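Local atomic coordinates of capsular polysaccharide biosynthesis protein (Burkholderia pseudomallei, PDB entry 4BQN), a protein that binds coenzyme A and probably acts as an acetyltransferase in the biosynthesis of capsular polysaccharide. Residues A[63-68]-A[174-179]; A[73-76]-A[80-83]. The protein carries 1 engineered substitution. All blocks are in the same frame, centred on the assembly; numbering follows the deposited sequence.

Contact 1: residues A[63-68]-A[174-179]; sequences FLYQPV and GGKQID. With COA (coenzyme A), chain C.
P67 and I178 mark the closest backbone approach, their CA atoms 8.0 Å apart, so the end of strand 62-65 and the loop 174-179 meet through side chains and share no backbone hydrogen bond. Y65 and K176 carry the polar half. The phenol swings out because CG of Y65 sits between its own backbone N and carbonyl carbon (chi1 69°), which brings OH to the far loop. K176 reaches it with a chain extended as far as NZ, and the amine donates to Y65 OH over 3.0 Å, arriving at the ring's edge near its plane; CD of K176 lies 3.5 Å from the same OH. That amine is gripped a second time, by D179 OD2 at 2.9 Å, a salt bridge on the syn side of the carboxylate and 17° out of its plane. This ties the two ends of K176-D179 together, and each partner has a further bond: Y65 OH with D173 OD2, and D179 OD2 with the backbone N of S94 on strand 91-94. The amine, held by the D179 carboxylate, by the phenol and, weakly, by A92 O, is probably kept charged. The apolar half is smaller. CG of the P67 ring stands 4.1 Å from both CG1 and CD1 of I178, the two side chains crossing at about a right angle. P67 and V68 belong to the coenzyme A pocket: V68 CA is 3.4 Å from O5A, an oxygen on the cofactor's diphosphate. N172, just before 174-179 in the same loop and touching P67, binds the cofactor, as does S69 through its backbone N. Such a site, at the C-terminal edge of a parallel sheet of order 2-1-3-4, is characteristic of alpha/beta folds that bind nucleotide-like cofactors where strands give way to loops.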
ATOM      1  N   PHE A  63      15.464   5.454  14.039  1.00 14.19           N
ATOM      2  CA  PHE A  63      14.010   5.378  13.954  1.00 13.40           C
ATOM      3  C   PHE A  63      13.688   5.477  12.470  1.00 12.69           C
ATOM      4  O   PHE A  63      13.830   6.544  11.871  1.00 14.00           O
ATOM      5  CB  PHE A  63      13.378   6.531  14.742  1.00 14.68           C
ATOM      6  CG  PHE A  63      11.867   6.505  14.832  1.00 13.50           C
ATOM      7  CD1 PHE A  63      11.179   5.389  15.299  1.00 14.49           C
ATOM      8  CD2 PHE A  63      11.133   7.645  14.502  1.00 13.89           C
ATOM      9  CE1 PHE A  63       9.790   5.395  15.402  1.00 15.51           C
ATOM     10  CE2 PHE A  63       9.746   7.659  14.600  1.00 15.36           C
ATOM     11  CZ  PHE A  63       9.070   6.534  15.055  1.00 14.60           C
ATOM     12  N   LEU A  64      13.344   4.338  11.873  1.00 12.76           N
ATOM     13  CA  LEU A  64      12.857   4.313  10.493  0.70 10.99           C
ATOM     14  C   LEU A  64      11.355   4.416  10.575  1.00 10.90           C
ATOM     15  O   LEU A  64      10.716   3.660  11.291  1.00 13.86           O
ATOM     16  CB  LEU A  64      13.239   3.009   9.788  0.70 14.20           C
ATOM     17  CG  LEU A  64      14.688   2.811   9.350  0.70 11.91           C
ATOM     18  CD1 LEU A  64      14.936   1.360   8.963  0.70 12.34           C
ATOM     19  CD2 LEU A  64      15.059   3.745   8.204  0.70 17.32           C
ATOM     20  N   TYR A  65      10.779   5.370   9.855  1.00 10.40           N
ATOM     21  CA  TYR A  65       9.352   5.582  10.010  1.00 10.56           C
ATOM     22  C   TYR A  65       8.724   6.053   8.718  1.00 10.46           C
ATOM     23  O   TYR A  65       9.387   6.664   7.871  1.00 11.87           O
ATOM     24  CB  TYR A  65       9.078   6.605  11.137  1.00 11.03           C
ATOM     25  CG  TYR A  65       9.505   8.001  10.767  1.00 10.38           C
ATOM     26  CD1 TYR A  65      10.837   8.416  10.921  1.00 12.32           C
ATOM     27  CD2 TYR A  65       8.597   8.888  10.195  1.00 11.55           C
ATOM     28  CE1 TYR A  65      11.243   9.684  10.527  1.00 12.85           C
ATOM     29  CE2 TYR A  65       8.993  10.161   9.796  1.00 12.55           C
ATOM     30  CZ  TYR A  65      10.313  10.541   9.959  1.00 11.37           C
ATOM     31  OH  TYR A  65      10.690  11.799   9.567  1.00 12.81           O
ATOM     32  N   GLN A  66       7.433   5.801   8.584  1.00  9.96           N
ATOM     33  CA  GLN A  66       6.675   6.369   7.486  1.00 10.60           C
ATOM     34  C   GLN A  66       5.902   7.574   7.985  1.00 10.90           C
ATOM     35  O   GLN A  66       5.492   7.612   9.155  1.00 11.91           O
ATOM     36  CB  GLN A  66       5.719   5.326   6.916  1.00 10.45           C
ATOM     37  CG  GLN A  66       6.466   4.122   6.359  1.00 10.86           C
ATOM     38  CD  GLN A  66       5.563   3.095   5.723  1.00 10.82           C
ATOM     39  OE1 GLN A  66       4.634   2.601   6.355  1.00 10.96           O
ATOM     40  NE2 GLN A  66       5.839   2.750   4.465  1.00 10.64           N
ATOM     41  N   PRO A  67       5.682   8.570   7.118  1.00 11.01           N
ATOM     42  CA  PRO A  67       4.886   9.726   7.540  1.00 10.93           C
ATOM     43  C   PRO A  67       3.466   9.352   8.007  1.00 11.87           C
ATOM     44  O   PRO A  67       2.774   8.587   7.337  1.00 12.74           O
ATOM     45  CB  PRO A  67       4.820  10.570   6.263  1.00 12.80           C
ATOM     46  CG  PRO A  67       6.101  10.265   5.548  1.00 13.99           C
ATOM     47  CD  PRO A  67       6.236   8.764   5.765  1.00 12.78           C
ATOM     48  N   VAL A  68       3.061   9.877   9.161  1.00 11.31           N
ATOM     49  CA  VAL A  68       1.705   9.658   9.686  1.00 11.76           C
ATOM     50  C   VAL A  68       1.220  10.975  10.260  1.00 11.73           C
ATOM     51  O   VAL A  68       1.811  11.511  11.198  1.00 12.59           O
ATOM     52  CB  VAL A  68       1.647   8.569  10.796  1.00 12.08           C
ATOM     53  CG1 VAL A  68       0.213   8.403  11.296  1.00 13.24           C
ATOM     54  CG2 VAL A  68       2.187   7.234  10.305  1.00 12.05           C
ATOM     55  N   GLY A 174       5.246  17.059   8.952  1.00 16.84           N
ATOM     56  CA  GLY A 174       5.707  18.393   9.342  1.00 18.42           C
ATOM     57  C   GLY A 174       6.499  19.111   8.261  1.00 19.10           C
ATOM     58  O   GLY A 174       7.293  19.994   8.562  1.00 22.19           O
ATOM     59  N   GLY A 175       6.279  18.738   7.002  1.00 18.69           N
ATOM     60  CA  GLY A 175       6.980  19.371   5.887  1.00 17.78           C
ATOM     61  C   GLY A 175       8.401  18.876   5.654  1.00 17.08           C
ATOM     62  O   GLY A 175       9.148  19.488   4.893  1.00 21.71           O
ATOM     63  N   LYS A 176       8.778  17.770   6.287  1.00 16.88           N
ATOM     64  CA  LYS A 176      10.086  17.158   6.053  1.00 15.60           C
ATOM     65  C   LYS A 176      10.055  16.249   4.826  1.00 13.91           C
ATOM     66  O   LYS A 176       9.251  15.318   4.780  1.00 15.22           O
ATOM     67  CB  LYS A 176      10.512  16.347   7.277  1.00 16.79           C
ATOM     68  CG  LYS A 176      11.838  15.642   7.076  1.00 16.83           C
ATOM     69  CD  LYS A 176      12.122  14.637   8.182  1.00 15.42           C
ATOM     70  CE  LYS A 176      13.192  13.663   7.713  1.00 18.12           C
ATOM     71  NZ  LYS A 176      13.479  12.583   8.698  1.00 19.79           N
ATOM     72  N   GLN A 177      10.941  16.502   3.857  1.00 14.45           N
ATOM     73  CA  GLN A 177      11.029  15.676   2.650  0.70 15.96           C
ATOM     74  C   GLN A 177      11.284  14.219   3.030  1.00 13.12           C
ATOM     75  O   GLN A 177      12.072  13.942   3.920  1.00 15.17           O
ATOM     76  CB  GLN A 177      12.148  16.199   1.740  0.70 21.58           C
ATOM     77  CG  GLN A 177      12.253  15.524   0.378  0.70 21.39           C
ATOM     78  CD  GLN A 177      13.243  16.230  -0.533  0.70 28.35           C
ATOM     79  OE1 GLN A 177      12.933  17.266  -1.125  0.70 38.91           O
ATOM     80  NE2 GLN A 177      14.441  15.672  -0.650  0.70 34.40           N
ATOM     81  N   ILE A 178      10.604  13.286   2.356  1.00 13.01           N
ATOM     82  CA  ILE A 178      10.807  11.864   2.629  1.00 12.30           C
ATOM     83  C   ILE A 178      12.258  11.482   2.311  1.00 11.69           C
ATOM     84  O   ILE A 178      12.768  11.803   1.237  1.00 15.44           O
ATOM     85  CB  ILE A 178       9.812  10.976   1.851  1.00 11.84           C
ATOM     86  CG1 ILE A 178       8.389  11.268   2.324  1.00 12.69           C
ATOM     87  CG2 ILE A 178      10.174   9.511   2.026  1.00 13.92           C
ATOM     88  CD1 ILE A 178       7.305  10.436   1.654  1.00 15.14           C
ATOM     89  N   ASP A 179      12.940  10.834   3.254  1.00 11.67           N
ATOM     90  CA  ASP A 179      14.339  10.466   3.051  1.00 12.99           C
ATOM     91  C   ASP A 179      14.560   9.353   2.028  1.00 13.29           C
ATOM     92  O   ASP A 179      15.505   9.431   1.239  1.00 16.01           O
ATOM     93  CB  ASP A 179      15.012  10.071   4.374  1.00 14.23           C
ATOM     94  CG  ASP A 179      15.136  11.232   5.346  1.00 14.24           C
ATOM     95  OD1 ASP A 179      15.720  12.266   4.961  1.00 16.93           O
ATOM     96  OD2 ASP A 179      14.651  11.103   6.491  1.00 16.47           O
TER
HETATM   97  N1A COA C 320      -2.187   7.655  -3.923  0.88 11.01           N
HETATM   98  C2A COA C 320      -3.498   7.735  -3.581  0.88 11.40           C
HETATM   99  N3A COA C 320      -3.920   7.650  -2.308  0.88 11.17           N
HETATM  100  C4A COA C 320      -3.013   7.516  -1.314  0.88 11.15           C
HETATM  101  C5A COA C 320      -1.589   7.434  -1.612  0.88 10.57           C
HETATM  102  C6A COA C 320      -1.201   7.514  -3.015  0.88 10.19           C
HETATM  103  N6A COA C 320       0.101   7.436  -3.360  0.88 11.13           N
HETATM  104  N7A COA C 320      -0.917   7.296  -0.446  0.88 12.43           N
HETATM  105  C8A COA C 320      -1.852   7.302   0.537  0.88 11.16           C
HETATM  106  N9A COA C 320      -3.094   7.406   0.012  0.88 11.19           N
HETATM  107  C1B COA C 320      -4.376   7.500   0.719  0.88 12.15           C
HETATM  108  C2B COA C 320      -4.476   6.701   2.006  0.88 13.86           C
HETATM  109  O2B COA C 320      -4.891   5.361   1.731  0.88 13.58           O
HETATM  110  C3B COA C 320      -5.523   7.521   2.743  0.88 13.79           C
HETATM  111  O3B COA C 320      -6.798   7.196   2.157  0.88 14.72           O
HETATM  112  P3B COA C 320      -8.193   7.631   2.828  0.44 16.82           P
HETATM  113  O7A COA C 320      -9.219   6.928   1.975  0.44 21.14           O
HETATM  114  O8A COA C 320      -8.116   7.094   4.232  0.44 16.50           O
HETATM  115  O9A COA C 320      -8.250   9.138   2.754  0.44 17.89           O
HETATM  116  C4B COA C 320      -5.169   8.957   2.361  0.88 12.45           C
HETATM  117  O4B COA C 320      -4.463   8.870   1.122  0.88 12.21           O
HETATM  118  C5B COA C 320      -4.315   9.690   3.397  0.88 13.86           C
HETATM  119  O5B COA C 320      -3.152   8.902   3.618  0.88 13.60           O
HETATM  120  P1A COA C 320      -1.698   9.536   3.670  0.88 14.06           P
HETATM  121  O1A COA C 320      -0.744   8.382   3.759  0.88 13.79           O
HETATM  122  O2A COA C 320      -1.500  10.514   2.550  0.88 14.79           O
HETATM  123  O3A COA C 320      -1.633  10.407   5.010  0.88 15.21           O
HETATM  124  P2A COA C 320      -1.842  10.111   6.580  0.88 14.17           P
HETATM  125  O4A COA C 320      -3.063  10.880   7.018  0.88 17.02           O
HETATM  126  O5A COA C 320      -0.528  10.451   7.226  0.88 15.04           O
HETATM  127  O6A COA C 320      -2.153   8.556   6.725  0.88 13.66           O
HETATM  128  CBP COA C 320      -1.919   6.170   6.773  0.88 15.21           C
HETATM  129  CCP COA C 320      -1.172   7.502   6.793  0.88 15.05           C
HETATM  130  CDP COA C 320      -0.931   5.011   6.836  0.88 18.35           C
HETATM  131  CEP COA C 320      -2.772   6.092   8.028  0.88 19.76           C
HETATM  132  CAP COA C 320      -2.777   6.126   5.481  0.88 13.61           C
HETATM  133  OAP COA C 320      -1.929   5.998   4.339  0.88 12.62           O
HETATM  134  C9P COA C 320      -3.864   5.066   5.386  0.88 19.90           C
HETATM  135  O9P COA C 320      -4.966   5.264   5.881  0.88 22.45           O
HETATM  136  N8P COA C 320      -3.603   3.950   4.698  0.88 18.41           N
HETATM  137  C7P COA C 320      -4.603   2.909   4.497  0.88 22.56           C
HETATM  138  C6P COA C 320      -4.881   2.041   5.711  0.88 26.53           C
HETATM  139  C5P COA C 320      -3.607   1.335   6.088  0.88 32.56           C
HETATM  140  O5P COA C 320      -2.820   1.828   6.882  0.88 26.92           O
HETATM  141  N4P COA C 320      -3.415   0.169   5.500  0.88 38.10           N
HETATM  142  C3P COA C 320      -2.243  -0.619   5.755  0.88 35.62           C
HETATM  143  C2P COA C 320      -1.522  -0.892   4.455  0.88 27.88           C
HETATM  144  S1P COA C 320       0.135  -1.300   4.835  0.88 26.50           S

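Contact 2: residues A[73-76]-A[80-83]; sequences RGEK and VFLR
The link from helix 70-73 to helix 79-83 leaves the first helix at G74 and goes on as a 3-10 turn from E75; there E75 and K76 meet F81 and L82. The backbones come within 6.4 Å at the CA atoms of E75 and F81, with no hydrogen bond between the two segments; the evidence is all van der Waals contact. The backbone brings F81 CB to 3.2 Å from E75 O, and CG, anti to the backbone N (chi1 -175°), directs the ring along E75 and K76. The extended E75 side chain runs across the ring at about a right angle: CG is 3.6 Å from F81 CD1 and OE2 3.5 Å from the same carbon, with carboxylate and ring planes 30° apart. At the ring's other ortho carbon, CD2, K76 CA comes to 3.8 Å. L82 adds a methyl, CD2, 3.5 Å from K76 O. K76 leaves its backbone away from 80-83, and its NZ forms salt bridges with D50 and E46 of helix 46-56, whose L53 touches both F81 and L82. S78 OG takes up E75 O by a hydrogen bond. What results is a short connection between two consecutive helices, through a 3-10 turn, packed on helix 46-56 at one flank of the parallel alpha/beta sheet.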
ATOM      1  N   ARG A  73      -5.105   9.627  13.790  1.00 11.99           N
ATOM      2  CA  ARG A  73      -5.625   9.087  15.062  1.00 12.36           C
ATOM      3  C   ARG A  73      -5.331   9.997  16.248  1.00 13.66           C
ATOM      4  O   ARG A  73      -5.681   9.675  17.386  1.00 15.29           O
ATOM      5  CB  ARG A  73      -5.060   7.691  15.354  1.00 11.29           C
ATOM      6  CG  ARG A  73      -5.682   6.593  14.513  1.00 12.14           C
ATOM      7  CD  ARG A  73      -5.098   5.230  14.864  1.00 13.42           C
ATOM      8  NE  ARG A  73      -5.483   4.832  16.218  1.00 13.65           N
ATOM      9  CZ  ARG A  73      -4.843   3.930  16.968  1.00 11.59           C
ATOM     10  NH1 ARG A  73      -3.763   3.308  16.513  1.00 12.61           N
ATOM     11  NH2 ARG A  73      -5.289   3.636  18.189  1.00 14.18           N
ATOM     12  N   GLY A  74      -4.662  11.119  15.989  1.00 12.03           N
ATOM     13  CA  GLY A  74      -4.251  12.029  17.054  1.00 13.08           C
ATOM     14  C   GLY A  74      -2.749  12.234  17.081  1.00 10.83           C
ATOM     15  O   GLY A  74      -1.985  11.450  16.512  1.00 12.67           O
ATOM     16  N   GLU A  75      -2.326  13.280  17.781  1.00 12.28           N
ATOM     17  CA  GLU A  75      -0.910  13.609  17.890  1.00 12.65           C
ATOM     18  C   GLU A  75      -0.023  12.442  18.317  1.00 11.99           C
ATOM     19  O   GLU A  75       1.094  12.316  17.812  1.00 12.95           O
ATOM     20  CB  GLU A  75      -0.728  14.773  18.862  1.00 14.98           C
ATOM     21  CG  GLU A  75       0.707  15.280  18.933  1.00 15.69           C
ATOM     22  CD  GLU A  75       0.884  16.442  19.876  1.00 19.80           C
ATOM     23  OE1 GLU A  75       0.258  16.441  20.952  1.00 22.21           O
ATOM     24  OE2 GLU A  75       1.668  17.347  19.534  1.00 21.52           O
ATOM     25  N   LYS A  76      -0.498  11.609  19.248  1.00 12.09           N
ATOM     26  CA  LYS A  76       0.357  10.564  19.829  1.00 13.38           C
ATOM     27  C   LYS A  76       0.877   9.559  18.800  1.00 11.10           C
ATOM     28  O   LYS A  76       1.914   8.942  19.024  1.00 13.64           O
ATOM     29  CB  LYS A  76      -0.376   9.816  20.952  1.00 14.69           C
ATOM     30  CG  LYS A  76      -0.626  10.640  22.198  1.00 18.10           C
ATOM     31  CD  LYS A  76      -1.281   9.779  23.268  1.00 16.66           C
ATOM     32  CE  LYS A  76      -1.360  10.519  24.584  1.00 18.53           C
ATOM     33  NZ  LYS A  76      -1.820   9.574  25.627  1.00 18.61           N
ATOM     34  N   VAL A  80       5.674  13.151  13.388  1.00 13.26           N
ATOM     35  CA  VAL A  80       6.326  14.346  13.944  1.00 13.25           C
ATOM     36  C   VAL A  80       6.510  14.205  15.462  1.00 12.91           C
ATOM     37  O   VAL A  80       7.589  14.466  15.992  1.00 15.69           O
ATOM     38  CB  VAL A  80       5.525  15.619  13.602  1.00 14.95           C
ATOM     39  CG1 VAL A  80       5.865  16.767  14.545  1.00 18.93           C
ATOM     40  CG2 VAL A  80       5.791  16.020  12.157  1.00 17.33           C
ATOM     41  N   PHE A  81       5.461  13.776  16.153  1.00 12.84           N
ATOM     42  CA  PHE A  81       5.483  13.727  17.607  1.00 13.01           C
ATOM     43  C   PHE A  81       6.391  12.602  18.084  1.00 14.02           C
ATOM     44  O   PHE A  81       7.176  12.780  19.018  1.00 14.93           O
ATOM     45  CB  PHE A  81       4.053  13.538  18.121  1.00 13.80           C
ATOM     46  CG  PHE A  81       3.919  13.589  19.614  1.00 14.87           C
ATOM     47  CD1 PHE A  81       4.012  14.802  20.297  1.00 17.54           C
ATOM     48  CD2 PHE A  81       3.658  12.431  20.343  1.00 15.93           C
ATOM     49  CE1 PHE A  81       3.858  14.853  21.675  1.00 21.33           C
ATOM     50  CE2 PHE A  81       3.498  12.483  21.720  1.00 18.49           C
ATOM     51  CZ  PHE A  81       3.604  13.694  22.385  1.00 23.82           C
ATOM     52  N   LEU A  82       6.304  11.445  17.441  1.00 12.97           N
ATOM     53  CA  LEU A  82       7.132  10.314  17.823  1.00 12.99           C
ATOM     54  C   LEU A  82       8.619  10.588  17.599  1.00 14.98           C
ATOM     55  O   LEU A  82       9.435  10.326  18.484  1.00 15.22           O
ATOM     56  CB  LEU A  82       6.682   9.048  17.089  1.00 13.36           C
ATOM     57  CG  LEU A  82       5.287   8.558  17.508  1.00 14.38           C
ATOM     58  CD1 LEU A  82       4.728   7.604  16.467  1.00 15.39           C
ATOM     59  CD2 LEU A  82       5.302   7.919  18.890  1.00 14.86           C
ATOM     60  N   ARG A  83       8.982  11.106  16.427  1.00 13.25           N
ATOM     61  CA  ARG A  83      10.395  11.312  16.154  1.00 14.85           C
ATOM     62  C   ARG A  83      10.990  12.425  17.023  1.00 14.16           C
ATOM     63  O   ARG A  83      12.195  12.439  17.273  1.00 17.03           O
ATOM     64  CB  ARG A  83      10.687  11.526  14.667  1.00 15.32           C
ATOM     65  CG  ARG A  83      10.167  12.821  14.064  1.00 14.08           C
ATOM     66  CD  ARG A  83      10.231  12.693  12.555  1.00 14.68           C
ATOM     67  NE  ARG A  83       9.561  13.758  11.813  1.00 14.25           N
ATOM     68  CZ  ARG A  83      10.084  14.954  11.534  1.00 15.46           C
ATOM     69  NH1 ARG A  83      11.275  15.303  12.007  1.00 16.34           N
ATOM     70  NH2 ARG A  83       9.400  15.825  10.795  1.00 16.44           N
TER

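In the fold
Contacts 1 and 2 lie on the same side of the chain's centre, their own centres 12 Å apart, and the chain between the two segments of contact 1 includes all of contact 2. R83 joins them. Its CD is 3.2 Å from Y65 OH and its NH2 3.7 Å from K176 CB, while its NE forms a salt bridge with D173, the residue that also bonds Y65 OH. F63 CD2 packs 3.9 Å from R83 CB, so helix 79-83 leans on the strand of contact 1. Contact 1 borders the coenzyme A pocket through P67 and V68; contact 2 is further off, the L82 side chain about 11 Å from the cofactor.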